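Hydratase ChsH2 (Mycobacterium tuberculosis KZN 4207, PDB 4WNB) catalyses the hydration of a steroid enoyl-CoA, 3-oxo-4,17-pregnadiene-20-carboxyl-CoA, to its 17-hydroxy product during degradation of the cholesterol side chain. Local coordinates at residues Phe143-Ile148 with Asn161-Lys166. Numbering follows the deposited sequence.
With CD (cadmium ion), chain C.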
ATOM      1  N   PHE A 143      22.889  21.680 -10.846  1.00 30.71           N
ATOM      2  CA  PHE A 143      22.790  20.645  -9.821  1.00 30.22           C
ATOM      3  C   PHE A 143      22.447  21.248  -8.462  1.00 31.84           C
ATOM      4  O   PHE A 143      23.127  22.136  -7.963  1.00 29.71           O
ATOM      5  CB  PHE A 143      24.090  19.849  -9.749  1.00 32.33           C
ATOM      6  CG  PHE A 143      24.346  19.020 -10.976  1.00 35.13           C
ATOM      7  CD1 PHE A 143      25.072  19.534 -12.038  1.00 37.68           C
ATOM      8  CD2 PHE A 143      23.837  17.731 -11.077  1.00 31.66           C
ATOM      9  CE1 PHE A 143      25.295  18.775 -13.171  1.00 37.69           C
ATOM     10  CE2 PHE A 143      24.060  16.969 -12.201  1.00 32.34           C
ATOM     11  CZ  PHE A 143      24.787  17.489 -13.251  1.00 36.29           C
ATOM     12  N   ILE A 144      21.370  20.749  -7.873  1.00 27.42           N
ATOM     13  CA  ILE A 144      20.858  21.264  -6.619  1.00 26.89           C
ATOM     14  C   ILE A 144      20.906  20.214  -5.528  1.00 25.99           C
ATOM     15  O   ILE A 144      20.320  19.140  -5.677  1.00 25.35           O
ATOM     16  CB  ILE A 144      19.408  21.732  -6.776  1.00 26.76           C
ATOM     17  CG1 ILE A 144      19.337  22.880  -7.793  1.00 27.98           C
ATOM     18  CG2 ILE A 144      18.823  22.107  -5.425  1.00 26.43           C
ATOM     19  CD1 ILE A 144      17.970  22.991  -8.439  1.00 30.17           C
ATOM     20  N   ASN A 145      21.592  20.533  -4.437  1.00 26.25           N
ATOM     21  CA  ASN A 145      21.650  19.641  -3.286  1.00 25.78           C
ATOM     22  C   ASN A 145      20.697  20.068  -2.189  1.00 25.54           C
ATOM     23  O   ASN A 145      20.577  21.249  -1.877  1.00 26.38           O
ATOM     24  CB  ASN A 145      23.071  19.577  -2.711  1.00 33.25           C
ATOM     25  CG  ASN A 145      24.090  19.126  -3.736  1.00 38.11           C
ATOM     26  OD1 ASN A 145      24.209  17.939  -4.028  1.00 43.51           O
ATOM     27  ND2 ASN A 145      24.832  20.074  -4.286  1.00 44.43           N
ATOM     28  N   GLN A 146      20.034  19.089  -1.596  1.00 25.90           N
ATOM     29  CA  GLN A 146      19.176  19.351  -0.455  1.00 26.86           C
ATOM     30  C   GLN A 146      19.621  18.485   0.700  1.00 28.30           C
ATOM     31  O   GLN A 146      19.996  17.327   0.528  1.00 26.43           O
ATOM     32  CB  GLN A 146      17.712  19.089  -0.802  1.00 29.67           C
ATOM     33  CG  GLN A 146      16.741  19.444   0.308  1.00 42.42           C
ATOM     34  CD  GLN A 146      15.314  19.509  -0.183  1.00 48.93           C
ATOM     35  OE1 GLN A 146      14.535  18.574   0.013  1.00 51.16           O
ATOM     36  NE2 GLN A 146      14.960  20.614  -0.841  1.00 53.59           N
ATOM     37  N   HIS A 147      19.575  19.055   1.886  1.00 24.29           N
ATOM     38  CA  HIS A 147      20.054  18.358   3.046  1.00 26.73           C
ATOM     39  C   HIS A 147      18.913  18.162   4.035  1.00 25.97           C
ATOM     40  O   HIS A 147      18.314  19.134   4.511  1.00 26.02           O
ATOM     41  CB  HIS A 147      21.207  19.147   3.653  1.00 25.94           C
ATOM     42  CG  HIS A 147      21.691  18.604   4.948  1.00 33.64           C
ATOM     43  ND1 HIS A 147      21.298  19.130   6.158  1.00 39.85           N
ATOM     44  CD2 HIS A 147      22.541  17.593   5.231  1.00 33.69           C
ATOM     45  CE1 HIS A 147      21.882  18.462   7.133  1.00 41.88           C
ATOM     46  NE2 HIS A 147      22.633  17.521   6.597  1.00 37.60           N
ATOM     47  N   ILE A 148      18.630  16.897   4.341  1.00 23.06           N
ATOM     48  CA  ILE A 148      17.500  16.517   5.185  1.00 24.25           C
ATOM     49  C   ILE A 148      17.987  15.958   6.516  1.00 23.64           C
ATOM     50  O   ILE A 148      18.903  15.151   6.544  1.00 27.71           O
ATOM     51  CB  ILE A 148      16.619  15.416   4.523  1.00 23.01           C
ATOM     52  CG1 ILE A 148      16.122  15.819   3.135  1.00 25.22           C
ATOM     53  CG2 ILE A 148      15.506  14.975   5.474  1.00 25.97           C
ATOM     54  CD1 ILE A 148      15.739  17.228   2.978  1.00 28.86           C
ATOM     55  N   ASN A 161      21.482  13.514   2.091  1.00 26.10           N
ATOM     56  CA  ASN A 161      21.864  14.561   1.175  1.00 26.67           C
ATOM     57  C   ASN A 161      21.484  14.087  -0.193  1.00 29.16           C
ATOM     58  O   ASN A 161      21.947  13.040  -0.654  1.00 30.75           O
ATOM     59  CB  ASN A 161      23.351  14.890   1.260  1.00 36.10           C
ATOM     60  CG  ASN A 161      23.648  16.262   0.716  1.00 38.52           C
ATOM     61  OD1 ASN A 161      23.582  16.498  -0.495  1.00 51.87           O
ATOM     62  ND2 ASN A 161      23.943  17.193   1.611  1.00 49.28           N
ATOM     63  N   TRP A 162      20.583  14.800  -0.843  1.00 26.53           N
ATOM     64  CA  TRP A 162      20.255  14.356  -2.169  1.00 27.51           C
ATOM     65  C   TRP A 162      20.347  15.484  -3.180  1.00 26.37           C
ATOM     66  O   TRP A 162      20.383  16.680  -2.852  1.00 26.79           O
ATOM     67  CB  TRP A 162      18.891  13.682  -2.193  1.00 33.63           C
ATOM     68  CG  TRP A 162      17.729  14.569  -2.052  1.00 35.21           C
ATOM     69  CD1 TRP A 162      17.438  15.391  -1.007  1.00 43.15           C
ATOM     70  CD2 TRP A 162      16.658  14.701  -2.985  1.00 42.83           C
ATOM     71  NE1 TRP A 162      16.244  16.045  -1.240  1.00 48.63           N
ATOM     72  CE2 TRP A 162      15.748  15.637  -2.451  1.00 46.88           C
ATOM     73  CE3 TRP A 162      16.376  14.117  -4.221  1.00 46.66           C
ATOM     74  CZ2 TRP A 162      14.581  16.005  -3.117  1.00 50.55           C
ATOM     75  CZ3 TRP A 162      15.216  14.476  -4.874  1.00 48.57           C
ATOM     76  CH2 TRP A 162      14.338  15.416  -4.327  1.00 49.84           C
ATOM     77  N   ARG A 163      20.476  15.071  -4.421  1.00 26.60           N
ATOM     78  CA  ARG A 163      20.851  15.996  -5.468  1.00 27.37           C
ATOM     79  C   ARG A 163      19.939  15.794  -6.661  1.00 27.15           C
ATOM     80  O   ARG A 163      19.624  14.657  -7.033  1.00 26.85           O
ATOM     81  CB  ARG A 163      22.318  15.791  -5.850  1.00 29.17           C
ATOM     82  CG  ARG A 163      22.859  16.791  -6.871  1.00 29.49           C
ATOM     83  CD  ARG A 163      24.351  16.547  -7.120  1.00 34.45           C
ATOM     84  NE  ARG A 163      25.124  16.576  -5.876  1.00 37.72           N
ATOM     85  CZ  ARG A 163      26.237  15.878  -5.663  1.00 40.00           C
ATOM     86  NH1 ARG A 163      26.716  15.077  -6.605  1.00 45.28           N
ATOM     87  NH2 ARG A 163      26.869  15.975  -4.504  1.00 42.82           N
ATOM     88  N   ILE A 164      19.480  16.895  -7.236  1.00 27.49           N
ATOM     89  CA  ILE A 164      18.734  16.820  -8.470  1.00 27.60           C
ATOM     90  C   ILE A 164      19.405  17.694  -9.502  1.00 28.63           C
ATOM     91  O   ILE A 164      20.143  18.620  -9.159  1.00 29.29           O
ATOM     92  CB  ILE A 164      17.284  17.272  -8.310  1.00 27.29           C
ATOM     93  CG1 ILE A 164      17.230  18.720  -7.827  1.00 29.18           C
ATOM     94  CG2 ILE A 164      16.548  16.357  -7.326  1.00 26.46           C
ATOM     95  CD1 ILE A 164      15.844  19.309  -7.834  1.00 27.95           C
ATOM     96  N   LEU A 165      19.134  17.366 -10.756  1.00 28.92           N
ATOM     97  CA  LEU A 165      19.530  18.177 -11.895  1.00 29.96           C
ATOM     98  C   LEU A 165      18.283  18.825 -12.482  1.00 30.33           C
ATOM     99  O   LEU A 165      17.365  18.129 -12.913  1.00 29.77           O
ATOM    100  CB  LEU A 165      20.245  17.317 -12.940  1.00 30.51           C
ATOM    101  CG  LEU A 165      20.562  18.017 -14.270  1.00 31.68           C
ATOM    102  CD1 LEU A 165      21.594  19.111 -14.058  1.00 32.66           C
ATOM    103  CD2 LEU A 165      21.035  17.019 -15.330  1.00 32.27           C
ATOM    104  N   LYS A 166      18.238  20.155 -12.471  1.00 30.80           N
ATOM    105  CA  LYS A 166      17.202  20.889 -13.191  1.00 31.38           C
ATOM    106  C   LYS A 166      17.816  21.358 -14.501  1.00 32.52           C
ATOM    107  O   LYS A 166      18.859  22.012 -14.495  1.00 33.31           O
ATOM    108  CB  LYS A 166      16.673  22.073 -12.376  1.00 31.76           C
ATOM    109  CG  LYS A 166      15.953  21.681 -11.090  1.00 31.92           C
ATOM    110  CD  LYS A 166      14.543  21.192 -11.396  1.00 30.60           C
ATOM    111  CE  LYS A 166      13.686  22.316 -11.966  1.00 34.35           C
ATOM    112  NZ  LYS A 166      12.549  21.810 -12.779  1.00 35.61           N
TER
HETATM  113 CD    CD C 201      24.944  16.393   6.777  0.76 37.08          CD
HETATM  114  O   HOH W   1      25.952  16.563   4.216  1.00 38.75           O
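Asn145 and Arg163 face each other as a non-hydrogen-bonded pair of antiparallel strands 141-152 and 155-167, their side chains alongside and pointing the same way. Asn145 OD1 meets the edge of the guanidinium and accepts a nearly straight bond from Arg163 NE (175°), whose 2.5 Å length is shorter than normal and doubtful as an exact value, with a weak second one from NH2. The amide stands almost perpendicular to the guanidinium plane. Arg163 is extended to CD and then bends at chi3 (-55°), which brings NE over to the amide; NH1 is left for N1A of the bound steroid-CoA, while Asn145 ND2 is held by the backbone O of Asp129. On the same face, Leu165 sets CD1 over the centre of the Phe143 ring, 3.6 Å from the centroid, a CH-pi contact beside the ligand. Further along this face, Asn161 ND2 lies near the edge of the His147 imidazole, 3.9 Å from CD2. His147 NE2 binds cadmium at 2.6 Å, a site shared with Glu159; a water on the metal accepts a weak hydrogen bond from Asn161 ND2.

The other face, against helix 87-96, is more apolar. Ile144 CB packs on Ile164 CG1 (3.9 Å), and its CD1 touches Lys166 CG, whose amine reaches Asp95 in a salt bridge. Trp162 NE1 donates to Gln146 OE1 at 3.3 Å; the oxygen lies in the indole plane, but the donor stands above the amide plane. Between these faces, Ile144 with Ile164 and Gln146 with Trp162 form two reciprocal backbone pairs, including Gln146 N to Trp162 O at 2.7 Å. The arrangement is a beta hairpin within the antiparallel sheet that packs on a helix in the hotdog fold, with Phe143, Arg163 and Leu165 contributing to the CoA-ligand pocket.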